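Local coordinates for erythrocyte membrane protein 1 (Plasmodium falciparum, PDB 6S8T), which probably binds a host cell-surface receptor through its DBLbeta domain, the piece present here, which belongs to an ICAM-1-binding member of the PfEMP1 family, at residues 88-93 with 158-163; 304-309 with 425-430. All blocks are in the same frame, centred on the assembly; numbering follows the deposited sequence.

Interaction 1 (88-93 with 158-163); sequences ERFKIG and KRYKKH
H163, on the last turn of helix 137-163, turns the ND1-CE1 side of its ring to the backbone N atoms of R89 and F90. Its CB rests against the carbonyl of F90, 3.5 Å from F90 O, and CG lies near F90 C. With CG anti to its own carbonyl carbon (chi1 -69°), the imidazole swings toward the loop, and ND1 accepts the N-H of F90 at 3.1 Å. The N-H...N angle is 156° and the donor lies close to the ring plane, so a backbone amide of an irregular loop is met edge-on by the imidazole. CE1 approaches R89 N (3.5 Å). R159 CB sits over one face of the ring, offset toward the rim. At the far end NE2 takes a weak bond from R159 NH2, one turn earlier on the same helix, while R159 itself forms salt bridges with E155 and D84. The contact fastens the long connection between helix 16-32 and strand 97-98 to a helix of the Duffy-binding (DBL) fold, a largely helical domain. The F90 side chain packs beside the imidazole, its CB 3.8 Å from H163 ND1. Its CD1 lies 3.7 Å from Y160 CD2, the two rings oblique with planes at 48°, and the edge of the F90 ring, at CD2, meets R159 CB at 4.1 Å. R89 extends to a salt bridge with D152.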
ATOM      1  N   GLU A  88      11.314   4.386  11.975  1.00 57.48           N
ATOM      2  CA  GLU A  88      11.528   3.234  11.113  1.00 54.26           C
ATOM      3  C   GLU A  88      10.723   3.287   9.826  1.00 48.96           C
ATOM      4  O   GLU A  88      10.897   2.406   8.977  1.00 51.82           O
ATOM      5  CB  GLU A  88      11.185   1.936  11.856  1.00 54.83           C
ATOM      6  CG  GLU A  88      12.066   1.646  13.047  1.00 61.36           C
ATOM      7  CD  GLU A  88      11.640   0.394  13.780  1.00 66.91           C
ATOM      8  OE1 GLU A  88      10.487  -0.045  13.582  1.00 66.30           O
ATOM      9  OE2 GLU A  88      12.460  -0.156  14.547  1.00 70.87           O
ATOM     10  N   ARG A  89       9.875   4.305   9.644  1.00 46.06           N
ATOM     11  CA  ARG A  89       8.837   4.243   8.615  1.00 43.63           C
ATOM     12  C   ARG A  89       9.422   4.124   7.213  1.00 42.82           C
ATOM     13  O   ARG A  89       8.910   3.362   6.384  1.00 40.73           O
ATOM     14  CB  ARG A  89       7.926   5.468   8.707  1.00 44.11           C
ATOM     15  CG  ARG A  89       6.714   5.389   7.788  1.00 45.42           C
ATOM     16  CD  ARG A  89       5.765   6.565   7.973  1.00 48.40           C
ATOM     17  NE  ARG A  89       4.535   6.376   7.211  1.00 47.80           N
ATOM     18  CZ  ARG A  89       3.562   7.277   7.100  1.00 47.98           C
ATOM     19  NH1 ARG A  89       2.485   7.000   6.375  1.00 39.60           N
ATOM     20  NH2 ARG A  89       3.664   8.455   7.701  1.00 43.16           N
ATOM     21  N   PHE A  90      10.487   4.867   6.920  1.00 43.52           N
ATOM     22  CA  PHE A  90      11.080   4.829   5.589  1.00 45.21           C
ATOM     23  C   PHE A  90      12.574   4.546   5.657  1.00 45.29           C
ATOM     24  O   PHE A  90      13.340   5.003   4.805  1.00 44.39           O
ATOM     25  CB  PHE A  90      10.802   6.128   4.830  1.00 46.51           C
ATOM     26  CG  PHE A  90       9.349   6.327   4.483  1.00 45.29           C
ATOM     27  CD1 PHE A  90       8.751   5.566   3.488  1.00 45.93           C
ATOM     28  CD2 PHE A  90       8.584   7.273   5.149  1.00 43.63           C
ATOM     29  CE1 PHE A  90       7.415   5.742   3.166  1.00 43.85           C
ATOM     30  CE2 PHE A  90       7.251   7.457   4.831  1.00 42.54           C
ATOM     31  CZ  PHE A  90       6.665   6.689   3.838  1.00 43.30           C
ATOM     32  N   LYS A  91      13.001   3.782   6.658  1.00 44.83           N
ATOM     33  CA  LYS A  91      14.393   3.373   6.779  1.00 46.25           C
ATOM     34  C   LYS A  91      14.623   2.090   5.988  1.00 46.87           C
ATOM     35  O   LYS A  91      13.839   1.140   6.088  1.00 44.39           O
ATOM     36  CB  LYS A  91      14.771   3.169   8.246  1.00 52.28           C
ATOM     37  CG  LYS A  91      16.242   2.871   8.459  1.00 61.45           C
ATOM     38  CD  LYS A  91      16.579   2.744   9.938  1.00 67.48           C
ATOM     39  CE  LYS A  91      18.045   2.392  10.136  1.00 69.53           C
ATOM     40  NZ  LYS A  91      18.387   2.231  11.572  1.00 72.77           N
ATOM     41  N   ILE A  92      15.696   2.074   5.197  1.00 47.64           N
ATOM     42  CA  ILE A  92      16.047   0.899   4.408  1.00 47.53           C
ATOM     43  C   ILE A  92      16.434  -0.241   5.342  1.00 47.56           C
ATOM     44  O   ILE A  92      17.252  -0.069   6.254  1.00 46.65           O
ATOM     45  CB  ILE A  92      17.187   1.234   3.432  1.00 48.70           C
ATOM     46  CG1 ILE A  92      16.693   2.167   2.323  1.00 47.51           C
ATOM     47  CG2 ILE A  92      17.787  -0.031   2.839  1.00 46.69           C
ATOM     48  CD1 ILE A  92      17.779   2.583   1.351  1.00 44.77           C
ATOM     49  N   GLY A  93      15.842  -1.414   5.122  1.00 43.87           N
ATOM     50  CA  GLY A  93      16.148  -2.594   5.901  1.00 43.35           C
ATOM     51  C   GLY A  93      15.153  -2.923   6.995  1.00 46.44           C
ATOM     52  O   GLY A  93      15.295  -3.974   7.635  1.00 47.17           O
ATOM     53  N   LYS A 158       8.524  14.368   4.395  1.00 49.53           N
ATOM     54  CA  LYS A 158       9.596  14.777   5.300  1.00 53.81           C
ATOM     55  C   LYS A 158      10.347  13.577   5.871  1.00 51.52           C
ATOM     56  O   LYS A 158      11.580  13.599   5.959  1.00 51.87           O
ATOM     57  CB  LYS A 158       9.033  15.643   6.427  1.00 63.08           C
ATOM     58  CG  LYS A 158       8.447  16.973   5.963  1.00 70.33           C
ATOM     59  CD  LYS A 158       7.945  17.803   7.137  1.00 76.23           C
ATOM     60  CE  LYS A 158       7.303  19.104   6.670  1.00 80.34           C
ATOM     61  NZ  LYS A 158       8.244  19.947   5.872  1.00 83.45           N
ATOM     62  N   ARG A 159       9.630  12.523   6.271  1.00 51.43           N
ATOM     63  CA  ARG A 159      10.304  11.382   6.886  1.00 51.82           C
ATOM     64  C   ARG A 159      11.076  10.558   5.865  1.00 53.22           C
ATOM     65  O   ARG A 159      12.078   9.927   6.217  1.00 58.47           O
ATOM     66  CB  ARG A 159       9.301  10.499   7.623  1.00 52.21           C
ATOM     67  CG  ARG A 159       8.846  11.066   8.949  1.00 57.70           C
ATOM     68  CD  ARG A 159       8.032  10.055   9.734  1.00 59.30           C
ATOM     69  NE  ARG A 159       7.749  10.528  11.085  1.00 66.77           N
ATOM     70  CZ  ARG A 159       8.550  10.332  12.128  1.00 65.14           C
ATOM     71  NH1 ARG A 159       8.214  10.798  13.322  1.00 67.98           N
ATOM     72  NH2 ARG A 159       9.686   9.665  11.977  1.00 62.17           N
ATOM     73  N   TYR A 160      10.631  10.541   4.608  1.00 53.87           N
ATOM     74  CA  TYR A 160      11.400   9.862   3.570  1.00 52.31           C
ATOM     75  C   TYR A 160      12.752  10.536   3.376  1.00 54.26           C
ATOM     76  O   TYR A 160      13.790   9.869   3.304  1.00 52.76           O
ATOM     77  CB  TYR A 160      10.616   9.840   2.257  1.00 51.76           C
ATOM     78  CG  TYR A 160      11.130   8.839   1.246  1.00 56.15           C
ATOM     79  CD1 TYR A 160      12.300   9.074   0.529  1.00 60.34           C
ATOM     80  CD2 TYR A 160      10.437   7.661   1.002  1.00 59.03           C
ATOM     81  CE1 TYR A 160      12.765   8.155  -0.397  1.00 63.50           C
ATOM     82  CE2 TYR A 160      10.891   6.740   0.081  1.00 59.27           C
ATOM     83  CZ  TYR A 160      12.053   6.990  -0.616  1.00 63.17           C
ATOM     84  OH  TYR A 160      12.498   6.066  -1.533  1.00 67.07           O
ATOM     85  N   LYS A 161      12.755  11.868   3.287  1.00 47.98           N
ATOM     86  CA  LYS A 161      14.012  12.593   3.150  1.00 58.98           C
ATOM     87  C   LYS A 161      14.868  12.473   4.404  1.00 56.18           C
ATOM     88  O   LYS A 161      16.099  12.424   4.308  1.00 57.79           O
ATOM     89  CB  LYS A 161      13.738  14.062   2.818  1.00 60.21           C
ATOM     90  CG  LYS A 161      13.122  14.267   1.438  1.00 59.57           C
ATOM     91  CD  LYS A 161      13.066  15.736   1.041  1.00 65.42           C
ATOM     92  CE  LYS A 161      11.970  16.479   1.782  1.00 69.18           C
ATOM     93  NZ  LYS A 161      11.886  17.906   1.355  1.00 73.16           N
ATOM     94  N   LYS A 162      14.241  12.401   5.580  1.00 55.00           N
ATOM     95  CA  LYS A 162      15.003  12.309   6.821  1.00 58.30           C
ATOM     96  C   LYS A 162      15.614  10.924   6.997  1.00 56.78           C
ATOM     97  O   LYS A 162      16.802  10.794   7.307  1.00 58.33           O
ATOM     98  CB  LYS A 162      14.108  12.652   8.011  1.00 62.01           C
ATOM     99  CG  LYS A 162      14.775  12.458   9.359  1.00 65.40           C
ATOM    100  CD  LYS A 162      13.777  12.626  10.493  1.00 67.65           C
ATOM    101  CE  LYS A 162      14.444  12.437  11.844  1.00 75.88           C
ATOM    102  NZ  LYS A 162      15.110  11.108  11.952  1.00 80.69           N
ATOM    103  N   HIS A 163      14.814   9.872   6.800  1.00 54.90           N
ATOM    104  CA  HIS A 163      15.299   8.519   7.046  1.00 55.33           C
ATOM    105  C   HIS A 163      16.348   8.080   6.032  1.00 56.35           C
ATOM    106  O   HIS A 163      17.081   7.120   6.294  1.00 56.80           O
ATOM    107  CB  HIS A 163      14.125   7.539   7.068  1.00 51.89           C
ATOM    108  CG  HIS A 163      13.221   7.720   8.248  1.00 53.63           C
ATOM    109  ND1 HIS A 163      11.996   7.098   8.357  1.00 53.00           N
ATOM    110  CD2 HIS A 163      13.370   8.456   9.376  1.00 56.20           C
ATOM    111  CE1 HIS A 163      11.429   7.443   9.498  1.00 54.29           C
ATOM    112  NE2 HIS A 163      12.242   8.266  10.136  1.00 55.12           N
TER

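Interaction 2 (304-309 with 425-430)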
ATOM      1  N   TRP A 304      11.010  -2.290  -1.608  1.00 30.66           N
ATOM      2  CA  TRP A 304      11.826  -2.141  -0.408  1.00 33.76           C
ATOM      3  C   TRP A 304      12.774  -3.314  -0.186  1.00 34.29           C
ATOM      4  O   TRP A 304      13.793  -3.142   0.492  1.00 34.31           O
ATOM      5  CB  TRP A 304      10.932  -1.926   0.817  1.00 32.72           C
ATOM      6  CG  TRP A 304      10.383  -0.533   0.846  1.00 33.86           C
ATOM      7  CD1 TRP A 304       9.173  -0.115   0.367  1.00 30.75           C
ATOM      8  CD2 TRP A 304      11.049   0.643   1.331  1.00 36.19           C
ATOM      9  NE1 TRP A 304       9.037   1.242   0.541  1.00 34.48           N
ATOM     10  CE2 TRP A 304      10.173   1.731   1.134  1.00 37.22           C
ATOM     11  CE3 TRP A 304      12.292   0.878   1.927  1.00 38.07           C
ATOM     12  CZ2 TRP A 304      10.501   3.031   1.510  1.00 37.82           C
ATOM     13  CZ3 TRP A 304      12.620   2.172   2.299  1.00 37.16           C
ATOM     14  CH2 TRP A 304      11.728   3.232   2.089  1.00 42.27           C
ATOM     15  N   PHE A 305      12.474  -4.491  -0.745  1.00 32.28           N
ATOM     16  CA  PHE A 305      13.463  -5.564  -0.753  1.00 31.90           C
ATOM     17  C   PHE A 305      14.655  -5.201  -1.624  1.00 35.64           C
ATOM     18  O   PHE A 305      15.802  -5.505  -1.276  1.00 38.09           O
ATOM     19  CB  PHE A 305      12.848  -6.874  -1.248  1.00 30.69           C
ATOM     20  CG  PHE A 305      13.877  -7.888  -1.676  1.00 32.30           C
ATOM     21  CD1 PHE A 305      14.553  -8.644  -0.732  1.00 32.14           C
ATOM     22  CD2 PHE A 305      14.189  -8.065  -3.019  1.00 33.68           C
ATOM     23  CE1 PHE A 305      15.511  -9.570  -1.115  1.00 32.89           C
ATOM     24  CE2 PHE A 305      15.147  -8.988  -3.407  1.00 35.27           C
ATOM     25  CZ  PHE A 305      15.810  -9.742  -2.454  1.00 35.09           C
ATOM     26  N   CYS A 306      14.399  -4.567  -2.774  1.00 34.32           N
ATOM     27  CA  CYS A 306      15.494  -4.199  -3.665  1.00 35.28           C
ATOM     28  C   CYS A 306      16.352  -3.086  -3.075  1.00 37.49           C
ATOM     29  O   CYS A 306      17.562  -3.048  -3.324  1.00 35.26           O
ATOM     30  CB  CYS A 306      14.948  -3.797  -5.037  1.00 39.01           C
ATOM     31  SG  CYS A 306      14.460  -5.212  -6.084  1.00 46.74           S
ATOM     32  N   LYS A 307      15.756  -2.178  -2.297  1.00 33.77           N
ATOM     33  CA  LYS A 307      16.555  -1.155  -1.623  1.00 42.85           C
ATOM     34  C   LYS A 307      17.473  -1.774  -0.577  1.00 36.72           C
ATOM     35  O   LYS A 307      18.641  -1.388  -0.465  1.00 44.43           O
ATOM     36  CB  LYS A 307      15.646  -0.108  -0.976  1.00 35.98           C
ATOM     37  CG  LYS A 307      14.927   0.797  -1.956  1.00 44.86           C
ATOM     38  CD  LYS A 307      14.066   1.821  -1.224  1.00 48.10           C
ATOM     39  CE  LYS A 307      13.575   2.907  -2.167  1.00 53.83           C
ATOM     40  NZ  LYS A 307      14.711   3.706  -2.720  1.00 58.07           N
ATOM     41  N   MET A 308      16.960  -2.731   0.201  1.00 39.05           N
ATOM     42  CA  MET A 308      17.796  -3.437   1.167  1.00 39.11           C
ATOM     43  C   MET A 308      18.871  -4.256   0.463  1.00 41.93           C
ATOM     44  O   MET A 308      20.040  -4.236   0.869  1.00 43.12           O
ATOM     45  CB  MET A 308      16.923  -4.333   2.053  1.00 39.63           C
ATOM     46  CG  MET A 308      17.680  -5.181   3.076  1.00 40.31           C
ATOM     47  SD  MET A 308      18.289  -6.762   2.438  1.00 42.64           S
ATOM     48  CE  MET A 308      16.792  -7.437   1.724  1.00 37.86           C
ATOM     49  N   GLN A 309      18.490  -4.986  -0.590  1.00 41.17           N
ATOM     50  CA  GLN A 309      19.446  -5.826  -1.305  1.00 36.23           C
ATOM     51  C   GLN A 309      20.562  -4.993  -1.918  1.00 39.17           C
ATOM     52  O   GLN A 309      21.738  -5.364  -1.847  1.00 42.40           O
ATOM     53  CB  GLN A 309      18.725  -6.637  -2.386  1.00 34.70           C
ATOM     54  CG  GLN A 309      19.578  -7.707  -3.070  1.00 38.11           C
ATOM     55  CD  GLN A 309      20.388  -7.173  -4.243  1.00 39.82           C
ATOM     56  OE1 GLN A 309      20.023  -6.177  -4.866  1.00 38.24           O
ATOM     57  NE2 GLN A 309      21.498  -7.836  -4.542  1.00 45.25           N
ATOM     58  N   GLY A 425       5.886  -3.812 -11.351  1.00 35.89           N
ATOM     59  CA  GLY A 425       6.692  -3.372 -10.234  1.00 35.62           C
ATOM     60  C   GLY A 425       7.806  -2.425 -10.636  1.00 40.31           C
ATOM     61  O   GLY A 425       8.027  -2.118 -11.806  1.00 39.74           O
ATOM     62  N   HIS A 426       8.526  -1.957  -9.617  1.00 44.12           N
ATOM     63  CA  HIS A 426       9.633  -1.016  -9.780  1.00 49.23           C
ATOM     64  C   HIS A 426      10.836  -1.627  -9.070  1.00 52.54           C
ATOM     65  O   HIS A 426      11.074  -1.367  -7.889  1.00 51.13           O
ATOM     66  CB  HIS A 426       9.270   0.355  -9.231  1.00 49.36           C
ATOM     67  CG  HIS A 426       8.077   0.971  -9.892  1.00 50.52           C
ATOM     68  ND1 HIS A 426       6.787   0.555  -9.637  1.00 49.52           N
ATOM     69  CD2 HIS A 426       7.978   1.967 -10.804  1.00 53.46           C
ATOM     70  CE1 HIS A 426       5.945   1.272 -10.359  1.00 51.23           C
ATOM     71  NE2 HIS A 426       6.641   2.136 -11.076  1.00 54.82           N
ATOM     72  N   VAL A 427      11.588  -2.452  -9.797  1.00 55.18           N
ATOM     73  CA  VAL A 427      12.696  -3.196  -9.212  1.00 56.16           C
ATOM     74  C   VAL A 427      13.998  -2.815  -9.905  1.00 63.94           C
ATOM     75  O   VAL A 427      14.918  -3.634 -10.019  1.00 64.20           O
ATOM     76  CB  VAL A 427      12.444  -4.712  -9.295  1.00 50.53           C
ATOM     77  CG1 VAL A 427      11.303  -5.108  -8.367  1.00 48.48           C
ATOM     78  CG2 VAL A 427      12.131  -5.120 -10.727  1.00 49.76           C
ATOM     79  N   ASP A 428      14.089  -1.564 -10.365  1.00 69.90           N
ATOM     80  CA  ASP A 428      15.316  -1.101 -11.001  1.00 76.49           C
ATOM     81  C   ASP A 428      16.460  -0.938 -10.008  1.00 73.18           C
ATOM     82  O   ASP A 428      17.618  -0.859 -10.429  1.00 78.52           O
ATOM     83  CB  ASP A 428      15.076   0.225 -11.728  1.00 87.66           C
ATOM     84  CG  ASP A 428      14.104   0.090 -12.885  1.00 92.72           C
ATOM     85  OD1 ASP A 428      13.913  -1.042 -13.378  1.00 92.82           O
ATOM     86  OD2 ASP A 428      13.536   1.119 -13.306  1.00 96.93           O
ATOM     87  N   GLU A 429      16.169  -0.891  -8.708  1.00 69.02           N
ATOM     88  CA  GLU A 429      17.215  -0.693  -7.712  1.00 72.26           C
ATOM     89  C   GLU A 429      17.889  -1.991  -7.289  1.00 65.11           C
ATOM     90  O   GLU A 429      18.961  -1.942  -6.678  1.00 65.54           O
ATOM     91  CB  GLU A 429      16.648   0.022  -6.482  1.00 75.86           C
ATOM     92  CG  GLU A 429      15.979   1.349  -6.814  1.00 83.80           C
ATOM     93  CD  GLU A 429      15.435   2.060  -5.593  1.00 90.06           C
ATOM     94  OE1 GLU A 429      16.183   2.199  -4.601  1.00 92.54           O
ATOM     95  OE2 GLU A 429      14.255   2.477  -5.625  1.00 90.50           O
ATOM     96  N   CYS A 430      17.293  -3.142  -7.592  1.00 57.64           N
ATOM     97  CA  CYS A 430      17.987  -4.411  -7.411  1.00 55.97           C
ATOM     98  C   CYS A 430      19.214  -4.458  -8.315  1.00 59.47           C
ATOM     99  O   CYS A 430      19.128  -4.168  -9.512  1.00 61.77           O
ATOM    100  CB  CYS A 430      17.047  -5.580  -7.720  1.00 55.99           C
ATOM    101  SG  CYS A 430      16.176  -6.291  -6.287  1.00 54.09           S
TER
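C306 and C430 join the two segments covalently. Their SG atoms are 2.0 Å apart, and the C-S-S-C torsion of -87° is close to the relaxed right angle of a disulfide. C306 stands on helix 293-319; C430 closes a type I beta turn, V427 to C430, in the loop that follows helix 417-424. Apolar groups touch both sulfurs. V427 CB lies 3.8 Å from C306 SG, and the C430 sulfur approaches the F305 ring obliquely, with SG 4.1 Å from F305 CE2 in a sulfur-aromatic contact. The F305 ring in turn meets W301 and F455, so the sulfur bridge borders an aromatic cluster. The charged contact pairs K307 with E429. K307 runs out straight and bends only at its last torsion (chi4 -64°), which turns NZ to the carboxylate. NZ gives a hydrogen bond of 2.8 Å to E429 OE1, on the syn lone pair of that oxygen, and a weak one of 3.2 Å to E429 OE2. E429 is poorly ordered, and the details of this pair are accordingly less certain. Among polar groups, Q309 OE1 accepts the amide of T431, the residue directly after C430, and Q309 NE2 bonds to the hydroxyl of Y347. The covalent bond would hold C430 to the helix whether or not the neighbouring ion pair forms, and would be expected to last in the oxidising setting outside the cell.

In the fold
The centres of interaction 1 and interaction 2 lie about 15 Å apart, and helix 293-319 brings them into touch. From this helix W304 CH2 packs on F90 O at 3.6 Å, and K307 CE comes within 3.4 Å of Y160 OH; I92 CG2 lies 3.7 Å from K307 O. K307 therefore borders both contacts, its ammonium turned to 425-430 and its carbon chain beside the tyrosine of helix 137-163. S177 of helix 172-194 lies next to both as well, hydrogen-bonded to Y160 OH and touched by K307. Along the chain the contacts follow in series, 88-93 with 158-163 closing before 304-309 with 425-430 opens.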